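Local coordinates for protein carbohydrate esterase family 2 (CE2) (Chaetomium olivicolor, PDB 4XVH) that probably removes acetyl groups from xylan or related polysaccharides, pairing an SGNH-type esterase domain with a carbohydrate-binding beta-sandwich domain, at residues A[162-167]-A[179-184]; A[169-174]-A[221-226]; A[217-222]-A[268-273]; A[256-261]-A[304-309]. All coordinates share one frame; numbering follows the deposited sequence.

In the fold
The four contacts follow one another along the SGNH-type hydrolase domain, each crossing or overlapping the next. Interaction 1 closes the shortest loop, joining the segment after strand 155-160 to helix 181-184. Interaction 2 crosses it: 169-174 lies inside that loop and reaches forward to 221-226. Interaction 3 starts where interaction 2 ends, sharing Gly-221 and Val-222, and ties the loop after helix 214-217 to the start of helix 270-285. Interaction 4 crosses interaction 3, since 256-261 lies inside the loop that interaction 3 closes and its partner 304-309 lies beyond it. Lys-271 and Thr-272 bond to Ser-256 and Asp-261 between these last two. Interactions 1, 2 and 4 each supply residues to the pocket holding the PEU chain.

Interaction 1 (A[162-167]-A[179-184]); sequences SGKGLI and PLMPQL. With PEU (2,5,8,11,14,17,20,23,26,29,32,35,38,41,44,47,50,53,56,59,62,65,68,71,74,77,80-heptacosaoxadooctacontan-82-ol), chain C.
Lys-164 crosses Met-181 and Leu-184, each at about a right angle, and touches them with its aliphatic part. Its CB packs on Met-181 SD at 3.5 Å. Further out, its CE meets Leu-184 CD1 at 3.7 Å. The lysine chain bends at chi2 (-62°) and then runs extended, which carries NZ past the leucine to Pro-179. There NZ gives a 2.9 Å hydrogen bond to Pro-179 O, with the donor in the carbonyl plane. The same oxygen also accepts from Asn-169 ND2, and Trp-161 makes a cation-pi contact with the lysine.

Met-181 N, at the start of helix 181-184, bonds to Gly-165 O at 3.0 Å. This bond is almost straight, with 172° at the hydrogen. Leu-180, the N-cap residue, lays its CD1 3.4 Å from Ile-167 O. Leu-166 CD1 approaches the Pro-182 ring crosswise, 4.0 Å from CG.

An alanine in place of Lys-164 would take away the ammonium and the methylenes, probably leaving Pro-179 O to Asn-169 ND2 and opening a gap beside Leu-184 CD1 and Met-181 SD.

Just before the lysine, Gly-163 N bonds to PEU OAW at 2.9 Å, and Asn-215 ND2 holds PEU too. This pairing is consistent with the oxyanion hole of SGNH hydrolases. Two carbonyls, Pro-179 O and Gly-165 O, take the lysine ammonium and the helix's first N-H. This ties the loop that carries Gly-163 to the start of helix 181-184.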
loop_
_atom_site.group_PDB
_atom_site.type_symbol
_atom_site.label_atom_id
_atom_site.label_comp_id
_atom_site.label_asym_id
_atom_site.label_seq_id
_atom_site.Cartn_x
_atom_site.Cartn_y
_atom_site.Cartn_z
ATOM N N SER A 162 5.834 -6.100 3.868
ATOM C CA SER A 162 6.645 -5.764 5.040
ATOM C C SER A 162 8.029 -6.405 4.962
ATOM O O SER A 162 8.157 -7.572 4.576
ATOM C CB SER A 162 5.939 -6.188 6.327
ATOM O OG SER A 162 4.818 -5.330 6.510
ATOM N N GLY A 163 9.045 -5.626 5.319
ATOM C CA GLY A 163 10.406 -6.119 5.430
ATOM C C GLY A 163 11.181 -5.975 4.139
ATOM O O GLY A 163 12.385 -6.225 4.119
ATOM N N LYS A 164 10.502 -5.550 3.068
ATOM C CA LYS A 164 11.129 -5.524 1.764
ATOM C C LYS A 164 11.888 -4.242 1.521
ATOM O O LYS A 164 11.528 -3.170 2.006
ATOM C CB LYS A 164 10.095 -5.730 0.658
ATOM C CG LYS A 164 9.420 -7.098 0.718
ATOM C CD LYS A 164 10.441 -8.232 0.516
ATOM C CE LYS A 164 9.719 -9.566 0.294
ATOM N NZ LYS A 164 10.687 -10.684 0.053
ATOM N N GLY A 165 12.941 -4.354 0.721
ATOM C CA GLY A 165 13.732 -3.198 0.368
ATOM C C GLY A 165 13.838 -2.961 -1.135
ATOM O O GLY A 165 13.219 -3.651 -1.946
ATOM N N LEU A 166 14.632 -1.959 -1.482
ATOM C CA LEU A 166 14.973 -1.636 -2.852
ATOM C C LEU A 166 16.168 -2.460 -3.360
ATOM O O LEU A 166 16.108 -3.026 -4.448
ATOM C CB LEU A 166 15.295 -0.150 -2.947
ATOM C CG LEU A 166 15.775 0.420 -4.287
ATOM C CD1 LEU A 166 14.655 0.284 -5.354
ATOM C CD2 LEU A 166 16.226 1.876 -4.137
ATOM N N ILE A 167 17.268 -2.483 -2.602
ATOM C CA ILE A 167 18.436 -3.285 -2.990
ATOM C C ILE A 167 18.664 -4.447 -2.026
ATOM O O ILE A 167 19.253 -5.431 -2.405
ATOM C CB ILE A 167 19.742 -2.452 -3.078
ATOM C CG1 ILE A 167 20.136 -1.873 -1.726
ATOM C CG2 ILE A 167 19.577 -1.325 -4.061
ATOM C CD1 ILE A 167 21.530 -1.278 -1.745
ATOM N N PRO A 179 12.759 -12.059 -2.954
ATOM C CA PRO A 179 12.642 -10.942 -3.913
ATOM C C PRO A 179 12.661 -9.555 -3.258
ATOM O O PRO A 179 12.157 -9.406 -2.134
ATOM C CB PRO A 179 11.278 -11.193 -4.570
ATOM C CG PRO A 179 11.194 -12.723 -4.608
ATOM C CD PRO A 179 11.786 -13.132 -3.254
ATOM N N LEU A 180 13.255 -8.582 -3.961
ATOM C CA LEU A 180 13.156 -7.163 -3.616
ATOM C C LEU A 180 11.877 -6.536 -4.187
ATOM O O LEU A 180 11.193 -7.151 -4.990
ATOM C CB LEU A 180 14.384 -6.416 -4.140
ATOM C CG LEU A 180 15.692 -7.108 -3.727
ATOM C CD1 LEU A 180 16.891 -6.572 -4.508
ATOM C CD2 LEU A 180 15.919 -6.951 -2.203
ATOM N N MET A 181 11.522 -5.336 -3.754
ATOM C CA MET A 181 10.280 -4.731 -4.262
ATOM C C MET A 181 10.204 -4.593 -5.793
ATOM O O MET A 181 9.127 -4.803 -6.356
ATOM C CB MET A 181 10.033 -3.360 -3.619
ATOM C CG MET A 181 9.357 -3.445 -2.239
ATOM S SD MET A 181 8.058 -4.700 -2.042
ATOM C CE MET A 181 6.778 -4.110 -3.151
ATOM N N PRO A 182 11.319 -4.243 -6.476
ATOM C CA PRO A 182 11.159 -4.096 -7.934
ATOM C C PRO A 182 10.681 -5.386 -8.608
ATOM O O PRO A 182 9.812 -5.345 -9.482
ATOM C CB PRO A 182 12.582 -3.698 -8.414
ATOM C CG PRO A 182 13.106 -2.864 -7.195
ATOM C CD PRO A 182 12.630 -3.721 -6.018
ATOM N N GLN A 183 11.231 -6.518 -8.197
ATOM C CA GLN A 183 10.787 -7.796 -8.723
ATOM C C GLN A 183 9.316 -8.053 -8.392
ATOM O O GLN A 183 8.561 -8.516 -9.243
ATOM C CB GLN A 183 11.670 -8.942 -8.175
ATOM C CG GLN A 183 11.223 -10.350 -8.553
ATOM C CD GLN A 183 12.141 -11.432 -7.934
ATOM O OE1 GLN A 183 13.128 -11.104 -7.278
ATOM N NE2 GLN A 183 11.811 -12.712 -8.145
ATOM N N LEU A 184 8.933 -7.781 -7.149
ATOM C CA LEU A 184 7.570 -8.016 -6.704
ATOM C C LEU A 184 6.595 -7.149 -7.493
ATOM O O LEU A 184 5.481 -7.566 -7.792
ATOM C CB LEU A 184 7.450 -7.739 -5.198
ATOM C CG LEU A 184 8.240 -8.818 -4.401
ATOM C CD1 LEU A 184 8.235 -8.567 -2.893
ATOM C CD2 LEU A 184 7.776 -10.240 -4.732
HETATM C CAA PEU C . 0.815 -17.829 5.034
HETATM O OAB PEU C . 1.796 -17.645 6.069
HETATM C CAC PEU C . 3.008 -18.471 5.866
HETATM C CAD PEU C . 4.200 -18.424 6.895
HETATM O OAE PEU C . 3.825 -18.829 8.234
HETATM C CAF PEU C . 2.843 -17.950 8.869
HETATM C CAG PEU C . 3.220 -16.547 9.374
HETATM O OAH PEU C . 3.823 -15.626 8.451
HETATM C CAI PEU C . 3.945 -14.303 9.045
HETATM C CAJ PEU C . 4.826 -13.358 8.219
HETATM O OAK PEU C . 4.874 -12.038 8.824
HETATM C CAL PEU C . 6.020 -11.322 8.318
HETATM C CAM PEU C . 6.184 -9.921 8.896
HETATM O OAN PEU C . 7.494 -9.532 8.435
HETATM C CAO PEU C . 7.952 -8.262 8.950
HETATM C CAP PEU C . 9.437 -8.474 8.739
HETATM O OAQ PEU C . 10.518 -7.564 9.063
HETATM C CAR PEU C . 10.610 -7.045 10.427
HETATM C CAS PEU C . 9.684 -5.903 10.916
HETATM O OAT PEU C . 9.869 -4.622 10.193
HETATM C CAU PEU C . 9.575 -4.632 8.763
HETATM C CAV PEU C . 9.830 -3.255 8.114
HETATM O OAW PEU C . 9.537 -3.141 6.699
#

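Interaction 2 (A[169-174]-A[221-226]); sequences NFASGS and GVRDPI. With PEU (2,5,8,11,14,17,20,23,26,29,32,35,38,41,44,47,50,53,56,59,62,65,68,71,74,77,80-heptacosaoxadooctacontan-82-ol), chain C.
The guanidinium of Arg-223 carries Ala-171 CB over one face, 3.5 Å above its plane and offset toward the rim. At its edge, in the plane, lies Asn-169 O. NH1 and NH2 grip this one oxygen end-on, and both NH1 and NH2 stand 2.8 Å from Asn-169 O. Each bond is bent, to 141° for NH1, because two N-H groups share a single acceptor. Both donors are tilted from the carbonyl plane. The methyl on the face and the forked bond at the edge together fix how the group is turned. Arg-223 NE has its own acceptor, Gly-218 O.

The Phe-170 ring has PEU CAR over the centre of one face, 3.8 Å above the plane. A chi1 of 173° swings the Phe-170 ring to the ligand's side and not to 221-226.

Val-222 CG1 packs against the backbone, 3.4 Å from Ser-172 O, and makes an apolar contact with Ala-171 CB at 4.1 Å.

Asn-169 OD1 accepts from Gly-165 N, outside this contact. The contact is on the surface. It joins the loop between strand 155-160 and helix 181-184 to the loop between helices 214-217 and 228-243. Phe-170, paired through the backbone with Gly-163, lies beside Asn-215 of helix 214-217.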
loop_
_atom_site.group_PDB
_atom_site.type_symbol
_atom_site.label_atom_id
_atom_site.label_comp_id
_atom_site.label_asym_id
_atom_site.label_seq_id
_atom_site.Cartn_x
_atom_site.Cartn_y
_atom_site.Cartn_z
ATOM N N ASN A 169 16.684 -6.542 1.575
ATOM C CA ASN A 169 15.573 -6.593 2.509
ATOM C C ASN A 169 16.018 -6.438 3.967
ATOM O O ASN A 169 17.191 -6.121 4.230
ATOM C CB ASN A 169 14.805 -7.892 2.310
ATOM C CG ASN A 169 14.174 -7.985 0.918
ATOM O OD1 ASN A 169 13.680 -6.980 0.369
ATOM N ND2 ASN A 169 14.210 -9.187 0.331
ATOM N N PHE A 170 15.075 -6.649 4.887
ATOM C CA PHE A 170 15.302 -6.475 6.320
ATOM C C PHE A 170 16.533 -7.276 6.757
ATOM O O PHE A 170 16.785 -8.366 6.243
ATOM C CB PHE A 170 14.050 -6.892 7.114
ATOM C CG PHE A 170 14.233 -6.905 8.621
ATOM C CD1 PHE A 170 14.077 -5.745 9.366
ATOM C CD2 PHE A 170 14.545 -8.085 9.289
ATOM C CE1 PHE A 170 14.248 -5.744 10.746
ATOM C CE2 PHE A 170 14.724 -8.096 10.686
ATOM C CZ PHE A 170 14.574 -6.921 11.415
ATOM N N ALA A 171 17.329 -6.701 7.653
ATOM C CA ALA A 171 18.576 -7.334 8.082
ATOM C C ALA A 171 18.302 -8.499 9.021
ATOM O O ALA A 171 17.958 -8.305 10.174
ATOM C CB ALA A 171 19.512 -6.304 8.762
ATOM N N SER A 172 18.454 -9.711 8.519
ATOM C CA SER A 172 18.426 -10.884 9.391
ATOM C C SER A 172 19.702 -11.699 9.218
ATOM O O SER A 172 20.373 -11.600 8.187
ATOM C CB SER A 172 17.189 -11.738 9.102
ATOM O OG SER A 172 17.128 -12.095 7.733
ATOM N N GLY A 173 20.037 -12.493 10.235
ATOM C CA GLY A 173 21.229 -13.323 10.214
ATOM C C GLY A 173 21.211 -14.353 9.101
ATOM O O GLY A 173 22.212 -14.552 8.415
ATOM N N SER A 174 20.080 -15.036 8.942
ATOM C CA SER A 174 19.813 -15.764 7.712
ATOM C C SER A 174 19.690 -14.703 6.646
ATOM O O SER A 174 18.855 -13.798 6.784
ATOM C CB SER A 174 18.527 -16.567 7.787
ATOM O OG SER A 174 17.471 -15.839 7.176
ATOM N N GLY A 221 24.948 -5.170 13.637
ATOM C CA GLY A 221 25.226 -6.505 14.150
ATOM C C GLY A 221 24.987 -7.648 13.165
ATOM O O GLY A 221 25.198 -8.819 13.491
ATOM N N VAL A 222 24.578 -7.312 11.949
ATOM C CA VAL A 222 24.205 -8.330 10.978
ATOM C C VAL A 222 24.989 -8.219 9.659
ATOM O O VAL A 222 25.446 -9.213 9.112
ATOM C CB VAL A 222 22.687 -8.236 10.681
ATOM C CG1 VAL A 222 22.284 -9.194 9.568
ATOM C CG2 VAL A 222 21.880 -8.465 11.960
ATOM N N ARG A 223 25.115 -7.002 9.137
ATOM C CA ARG A 223 25.769 -6.812 7.844
ATOM C C ARG A 223 26.423 -5.435 7.745
ATOM O O ARG A 223 26.294 -4.607 8.645
ATOM C CB ARG A 223 24.762 -7.003 6.713
ATOM C CG ARG A 223 23.576 -6.018 6.778
ATOM C CD ARG A 223 22.504 -6.337 5.743
ATOM N NE ARG A 223 21.395 -5.362 5.816
ATOM C CZ ARG A 223 20.202 -5.532 5.246
ATOM N NH1 ARG A 223 19.961 -6.633 4.540
ATOM N NH2 ARG A 223 19.250 -4.593 5.375
ATOM N N ASP A 224 27.147 -5.200 6.658
ATOM C CA ASP A 224 27.755 -3.898 6.430
ATOM C C ASP A 224 26.686 -2.825 6.264
ATOM O O ASP A 224 25.591 -3.100 5.737
ATOM C CB ASP A 224 28.630 -3.920 5.181
ATOM C CG ASP A 224 29.883 -4.747 5.361
ATOM O OD1 ASP A 224 30.296 -4.982 6.527
ATOM O OD2 ASP A 224 30.452 -5.154 4.324
ATOM N N PRO A 225 27.008 -1.585 6.671
ATOM C CA PRO A 225 26.111 -0.465 6.327
ATOM C C PRO A 225 25.858 -0.398 4.805
ATOM O O PRO A 225 26.656 -0.918 4.015
ATOM C CB PRO A 225 26.881 0.757 6.806
ATOM C CG PRO A 225 27.850 0.232 7.838
ATOM C CD PRO A 225 28.222 -1.133 7.371
ATOM N N ILE A 226 24.757 0.233 4.420
ATOM C CA ILE A 226 24.276 0.258 3.040
ATOM C C ILE A 226 25.298 0.838 2.052
ATOM O O ILE A 226 26.095 1.712 2.401
ATOM C CB ILE A 226 22.963 1.064 2.965
ATOM C CG1 ILE A 226 22.223 0.840 1.639
ATOM C CG2 ILE A 226 23.192 2.561 3.242
ATOM C CD1 ILE A 226 20.871 1.512 1.619
HETATM C CAA PEU C . 0.815 -17.829 5.034
HETATM O OAB PEU C . 1.796 -17.645 6.069
HETATM C CAC PEU C . 3.008 -18.471 5.866
HETATM C CAD PEU C . 4.200 -18.424 6.895
HETATM O OAE PEU C . 3.825 -18.829 8.234
HETATM C CAF PEU C . 2.843 -17.950 8.869
HETATM C CAG PEU C . 3.220 -16.547 9.374
HETATM O OAH PEU C . 3.823 -15.626 8.451
HETATM C CAI PEU C . 3.945 -14.303 9.045
HETATM C CAJ PEU C . 4.826 -13.358 8.219
HETATM O OAK PEU C . 4.874 -12.038 8.824
HETATM C CAL PEU C . 6.020 -11.322 8.318
HETATM C CAM PEU C . 6.184 -9.921 8.896
HETATM O OAN PEU C . 7.494 -9.532 8.435
HETATM C CAO PEU C . 7.952 -8.262 8.950
HETATM C CAP PEU C . 9.437 -8.474 8.739
HETATM O OAQ PEU C . 10.518 -7.564 9.063
HETATM C CAR PEU C . 10.610 -7.045 10.427
HETATM C CAS PEU C . 9.684 -5.903 10.916
HETATM O OAT PEU C . 9.869 -4.622 10.193
HETATM C CAU PEU C . 9.575 -4.632 8.763
HETATM C CAV PEU C . 9.830 -3.255 8.114
HETATM O OAW PEU C . 9.537 -3.141 6.699
#

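Interaction 3 (A[217-222]-A[268-273]); sequences FGYLGV and DAQKTT
Asp-268 meets the phenol of Tyr-219 from the opposite direction. Tyr-219 OH gives a hydrogen bond to Asp-268 OD2, modelled at a very short 2.4 Å, so the exact length is doubtful. OD2 lies at the ring edge, and the carboxylate is turned 68° from the ring plane. Thr-265 OG1 also bonds to this oxygen.

Ala-269 is the N-cap residue of helix 270-285. Its O takes bonds from both Thr-273 N and Thr-273 OG1.

Gln-270 reaches between the two aromatic residues. Its NE2 makes a weak bond to Phe-217 O at 3.0 Å. NE2 also sits at the Tyr-219 ring edge, 3.6 Å from CE1. The Gln-270 and Phe-217 side chains slide past each other in opposite directions, amide and ring nearly perpendicular at 80°.

One helical turn on, Thr-273 CG2 touches the edge of the Phe-217 ring, 3.9 Å from CE2. CG2 is anti to the threonine's backbone N, while OG1 turns back to Ala-269 O.

A phenylalanine in place of Tyr-219 would remove the hydroxyl and probably leave the Asp-268 carboxylate less well held, with one donor fewer on OD2. The phenol-carboxylate bond is the main polar link between the loop and the helix start; the amide adds a weak one, and the Phe-217 ring edge packs beside them.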
loop_
_atom_site.group_PDB
_atom_site.type_symbol
_atom_site.label_atom_id
_atom_site.label_comp_id
_atom_site.label_asym_id
_atom_site.label_seq_id
_atom_site.Cartn_x
_atom_site.Cartn_y
_atom_site.Cartn_z
ATOM N N PHE A 217 18.602 0.254 4.974
ATOM C CA PHE A 217 19.542 0.915 5.873
ATOM C C PHE A 217 19.846 0.111 7.138
ATOM O O PHE A 217 20.861 0.323 7.785
ATOM C CB PHE A 217 19.020 2.305 6.217
ATOM C CG PHE A 217 19.542 3.369 5.283
ATOM C CD1 PHE A 217 18.976 3.560 4.034
ATOM C CD2 PHE A 217 20.609 4.149 5.644
ATOM C CE1 PHE A 217 19.485 4.540 3.173
ATOM C CE2 PHE A 217 21.109 5.125 4.793
ATOM C CZ PHE A 217 20.533 5.318 3.566
ATOM N N GLY A 218 18.988 -0.831 7.486
ATOM C CA GLY A 218 19.288 -1.676 8.640
ATOM C C GLY A 218 20.568 -2.468 8.452
ATOM O O GLY A 218 20.772 -3.051 7.379
ATOM N N TYR A 219 21.427 -2.514 9.481
ATOM C CA TYR A 219 22.672 -3.264 9.357
ATOM C C TYR A 219 23.227 -3.773 10.695
ATOM O O TYR A 219 23.970 -4.769 10.721
ATOM C CB TYR A 219 23.745 -2.406 8.667
ATOM C CG TYR A 219 24.367 -1.370 9.596
ATOM C CD1 TYR A 219 23.817 -0.097 9.735
ATOM C CD2 TYR A 219 25.484 -1.684 10.346
ATOM C CE1 TYR A 219 24.375 0.825 10.608
ATOM C CE2 TYR A 219 26.050 -0.776 11.218
ATOM C CZ TYR A 219 25.498 0.468 11.350
ATOM O OH TYR A 219 26.095 1.338 12.225
ATOM N N LEU A 220 22.888 -3.085 11.786
ATOM C CA LEU A 220 23.627 -3.241 13.045
ATOM C C LEU A 220 23.716 -4.686 13.505
ATOM O O LEU A 220 22.696 -5.350 13.688
ATOM C CB LEU A 220 22.989 -2.393 14.145
ATOM C CG LEU A 220 23.690 -2.517 15.508
ATOM C CD1 LEU A 220 25.024 -1.795 15.489
ATOM C CD2 LEU A 220 22.764 -1.991 16.603
ATOM N N GLY A 221 24.948 -5.170 13.637
ATOM C CA GLY A 221 25.226 -6.505 14.150
ATOM C C GLY A 221 24.987 -7.648 13.165
ATOM O O GLY A 221 25.198 -8.819 13.491
ATOM N N VAL A 222 24.578 -7.312 11.949
ATOM C CA VAL A 222 24.205 -8.330 10.978
ATOM C C VAL A 222 24.989 -8.219 9.659
ATOM O O VAL A 222 25.446 -9.213 9.112
ATOM C CB VAL A 222 22.687 -8.236 10.681
ATOM C CG1 VAL A 222 22.284 -9.194 9.568
ATOM C CG2 VAL A 222 21.880 -8.465 11.960
ATOM N N ASP A 268 26.447 7.247 11.756
ATOM C CA ASP A 268 25.714 6.694 10.628
ATOM C C ASP A 268 24.857 7.750 9.945
ATOM O O ASP A 268 24.626 7.662 8.741
ATOM C CB ASP A 268 24.809 5.543 11.073
ATOM C CG ASP A 268 25.563 4.232 11.281
ATOM O OD1 ASP A 268 26.260 3.770 10.342
ATOM O OD2 ASP A 268 25.433 3.658 12.389
ATOM N N ALA A 269 24.360 8.716 10.722
ATOM C CA ALA A 269 23.415 9.739 10.241
ATOM C C ALA A 269 22.455 9.177 9.203
ATOM O O ALA A 269 22.339 9.712 8.097
ATOM C CB ALA A 269 24.176 10.950 9.646
ATOM N N GLN A 270 21.765 8.094 9.548
ATOM C CA GLN A 270 21.022 7.342 8.544
ATOM C C GLN A 270 19.953 8.175 7.784
ATOM O O GLN A 270 19.818 8.054 6.546
ATOM C CB GLN A 270 20.373 6.113 9.198
ATOM C CG GLN A 270 21.374 5.075 9.649
ATOM C CD GLN A 270 20.725 3.723 9.819
ATOM O OE1 GLN A 270 19.531 3.622 10.166
ATOM N NE2 GLN A 270 21.483 2.674 9.535
ATOM N N LYS A 271 19.217 9.022 8.503
ATOM C CA LYS A 271 18.121 9.780 7.894
ATOM C C LYS A 271 18.633 10.835 6.912
ATOM O O LYS A 271 18.122 10.989 5.809
ATOM C CB LYS A 271 17.270 10.443 8.969
ATOM C CG LYS A 271 16.058 11.230 8.447
ATOM C CD LYS A 271 15.165 10.404 7.498
ATOM C CE LYS A 271 13.818 11.112 7.236
ATOM N NZ LYS A 271 12.938 11.035 8.441
ATOM N N THR A 272 19.641 11.579 7.329
ATOM C CA THR A 272 20.277 12.535 6.417
ATOM C C THR A 272 20.913 11.801 5.230
ATOM O O THR A 272 20.779 12.230 4.093
ATOM C CB THR A 272 21.318 13.366 7.165
ATOM O OG1 THR A 272 20.630 14.170 8.134
ATOM C CG2 THR A 272 22.132 14.270 6.209
ATOM N N THR A 273 21.601 10.691 5.492
ATOM C CA THR A 273 22.230 9.914 4.416
ATOM C C THR A 273 21.175 9.451 3.380
ATOM O O THR A 273 21.386 9.593 2.165
ATOM C CB THR A 273 22.987 8.698 4.972
ATOM O OG1 THR A 273 24.015 9.150 5.864
ATOM C CG2 THR A 273 23.648 7.906 3.848
#

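Interaction 4 (A[256-261]-A[304-309]); sequences SPMLSD and DYHPNA
Met-258 spreads its thioether over one face of the His-306 imidazole. CE stands 3.8 Å from the ring centroid of His-306, only 11° off the normal, a CH-pi contact. SD lies over the same face in a Met-aromatic contact, 3.9 Å from that centroid. The methionine chain is extended at chi2 and bends at chi3 (69°), which lays the S-CH3 bond over the ring. The methyl also approaches Tyr-305 O, with 3.4 Å from Met-258 CE to that oxygen. Gln-297 NE2 donates to the same carbonyl.

Pro-307, next in buried surface, meets the same sulfur: Met-258 SD is 4.0 Å from Pro-307 CD. Its ring also meets Pro-257, CG to CG at 3.9 Å between Pro-257 and Pro-307, the two rings crossing at about a right angle.

Pro-257 and Met-258 are the central residues of a type I beta turn from Ser-256 to Leu-259. Ser-256 OG accepts from Met-258 N at 3.0 Å, which makes an ST turn. This turn follows strand 250-254 of the parallel sheet, and the histidine loop follows strand 289-292 beside it. His-306 NE2 bonds to Ser-118 OG, an arrangement consistent with the serine-histidine pair of SGNH hydrolases, and His-306 lines the PEU pocket. On the other ring nitrogen, ND1 makes a weak bond to Asp-304 O, and Asp-304 OD2 is held by Tyr-123 OH. Ile-119 of helix 118-121 packs against both Pro-257 and Met-258. Beyond Pro-307, Asn-308 caps helix 309-327 through OD1 and Thr-311 N.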
loop_
_atom_site.group_PDB
_atom_site.type_symbol
_atom_site.label_atom_id
_atom_site.label_comp_id
_atom_site.label_asym_id
_atom_site.label_seq_id
_atom_site.Cartn_x
_atom_site.Cartn_y
_atom_site.Cartn_z
ATOM N N SER A 256 12.306 8.101 5.157
ATOM C CA SER A 256 11.640 7.239 6.134
ATOM C C SER A 256 11.376 7.902 7.480
ATOM O O SER A 256 12.306 8.398 8.117
ATOM C CB SER A 256 12.496 6.003 6.378
ATOM O OG SER A 256 11.948 5.273 7.445
ATOM N N PRO A 257 10.120 7.854 7.943
ATOM C CA PRO A 257 9.773 8.326 9.290
ATOM C C PRO A 257 10.381 7.443 10.394
ATOM O O PRO A 257 10.402 7.858 11.554
ATOM C CB PRO A 257 8.238 8.230 9.309
ATOM C CG PRO A 257 7.950 7.027 8.420
ATOM C CD PRO A 257 8.961 7.221 7.274
ATOM N N MET A 258 10.869 6.248 10.035
ATOM C CA MET A 258 11.486 5.354 11.013
ATOM C C MET A 258 13.005 5.465 11.074
ATOM O O MET A 258 13.605 4.930 12.005
ATOM C CB MET A 258 11.097 3.894 10.728
ATOM C CG MET A 258 9.609 3.639 10.920
ATOM S SD MET A 258 8.993 1.967 10.535
ATOM C CE MET A 258 9.752 1.024 11.891
ATOM N N LEU A 259 13.642 6.122 10.106
ATOM C CA LEU A 259 15.095 6.315 10.206
ATOM C C LEU A 259 15.388 7.624 10.919
ATOM O O LEU A 259 14.611 8.582 10.806
ATOM C CB LEU A 259 15.755 6.309 8.828
ATOM C CG LEU A 259 15.621 4.987 8.067
ATOM C CD1 LEU A 259 16.335 5.083 6.723
ATOM C CD2 LEU A 259 16.188 3.844 8.905
ATOM N N SER A 260 16.497 7.666 11.656
ATOM C CA SER A 260 16.915 8.885 12.341
ATOM C C SER A 260 18.398 9.107 12.111
ATOM O O SER A 260 19.061 8.262 11.489
ATOM C CB SER A 260 16.623 8.804 13.840
ATOM O OG SER A 260 17.530 7.924 14.448
ATOM N N ASP A 261 18.910 10.228 12.626
ATOM C CA ASP A 261 20.346 10.486 12.626
ATOM C C ASP A 261 20.973 10.144 13.966
ATOM O O ASP A 261 22.137 10.449 14.197
ATOM C CB ASP A 261 20.637 11.951 12.272
ATOM C CG ASP A 261 20.394 12.237 10.812
ATOM O OD1 ASP A 261 20.403 11.273 10.016
ATOM O OD2 ASP A 261 20.161 13.407 10.462
ATOM N N ASP A 304 5.978 -2.476 16.997
ATOM C CA ASP A 304 7.357 -2.547 16.487
ATOM C C ASP A 304 7.812 -1.198 15.934
ATOM O O ASP A 304 8.460 -1.122 14.880
ATOM C CB ASP A 304 7.463 -3.660 15.430
ATOM C CG ASP A 304 7.198 -5.046 16.030
ATOM O OD1 ASP A 304 7.759 -5.321 17.116
ATOM O OD2 ASP A 304 6.419 -5.839 15.437
ATOM N N TYR A 305 7.454 -0.131 16.659
ATOM C CA TYR A 305 7.822 1.248 16.295
ATOM C C TYR A 305 7.349 1.718 14.926
ATOM O O TYR A 305 7.960 2.629 14.346
ATOM C CB TYR A 305 9.345 1.435 16.395
ATOM C CG TYR A 305 9.855 0.995 17.741
ATOM C CD1 TYR A 305 9.815 1.850 18.829
ATOM C CD2 TYR A 305 10.323 -0.299 17.944
ATOM C CE1 TYR A 305 10.252 1.436 20.080
ATOM C CE2 TYR A 305 10.763 -0.712 19.191
ATOM C CZ TYR A 305 10.717 0.165 20.248
ATOM O OH TYR A 305 11.144 -0.233 21.495
ATOM N N HIS A 306 6.263 1.144 14.407
ATOM C CA HIS A 306 5.754 1.629 13.120
ATOM C C HIS A 306 4.872 2.843 13.329
ATOM O O HIS A 306 4.396 3.083 14.440
ATOM C CB HIS A 306 5.003 0.533 12.352
ATOM C CG HIS A 306 5.929 -0.427 11.682
ATOM N ND1 HIS A 306 6.756 -1.260 12.402
ATOM C CD2 HIS A 306 6.244 -0.609 10.373
ATOM C CE1 HIS A 306 7.494 -1.968 11.560
ATOM N NE2 HIS A 306 7.210 -1.579 10.327
ATOM N N PRO A 307 4.695 3.648 12.264
ATOM C CA PRO A 307 3.880 4.859 12.443
ATOM C C PRO A 307 2.429 4.550 12.842
ATOM O O PRO A 307 1.815 3.587 12.339
ATOM C CB PRO A 307 3.960 5.536 11.062
ATOM C CG PRO A 307 5.337 5.073 10.488
ATOM C CD PRO A 307 5.405 3.630 10.959
ATOM N N ASN A 308 1.896 5.351 13.758
ATOM C CA ASN A 308 0.503 5.187 14.174
ATOM C C ASN A 308 -0.414 6.013 13.275
ATOM O O ASN A 308 0.033 6.548 12.270
ATOM C CB ASN A 308 0.318 5.559 15.652
ATOM C CG ASN A 308 0.645 7.008 15.957
ATOM O OD1 ASN A 308 0.791 7.847 15.062
ATOM N ND2 ASN A 308 0.708 7.322 17.257
ATOM N N ALA A 309 -1.700 6.060 13.601
ATOM C CA ALA A 309 -2.675 6.698 12.705
ATOM C C ALA A 309 -2.365 8.191 12.533
ATOM O O ALA A 309 -2.437 8.727 11.423
ATOM C CB ALA A 309 -4.122 6.487 13.258
#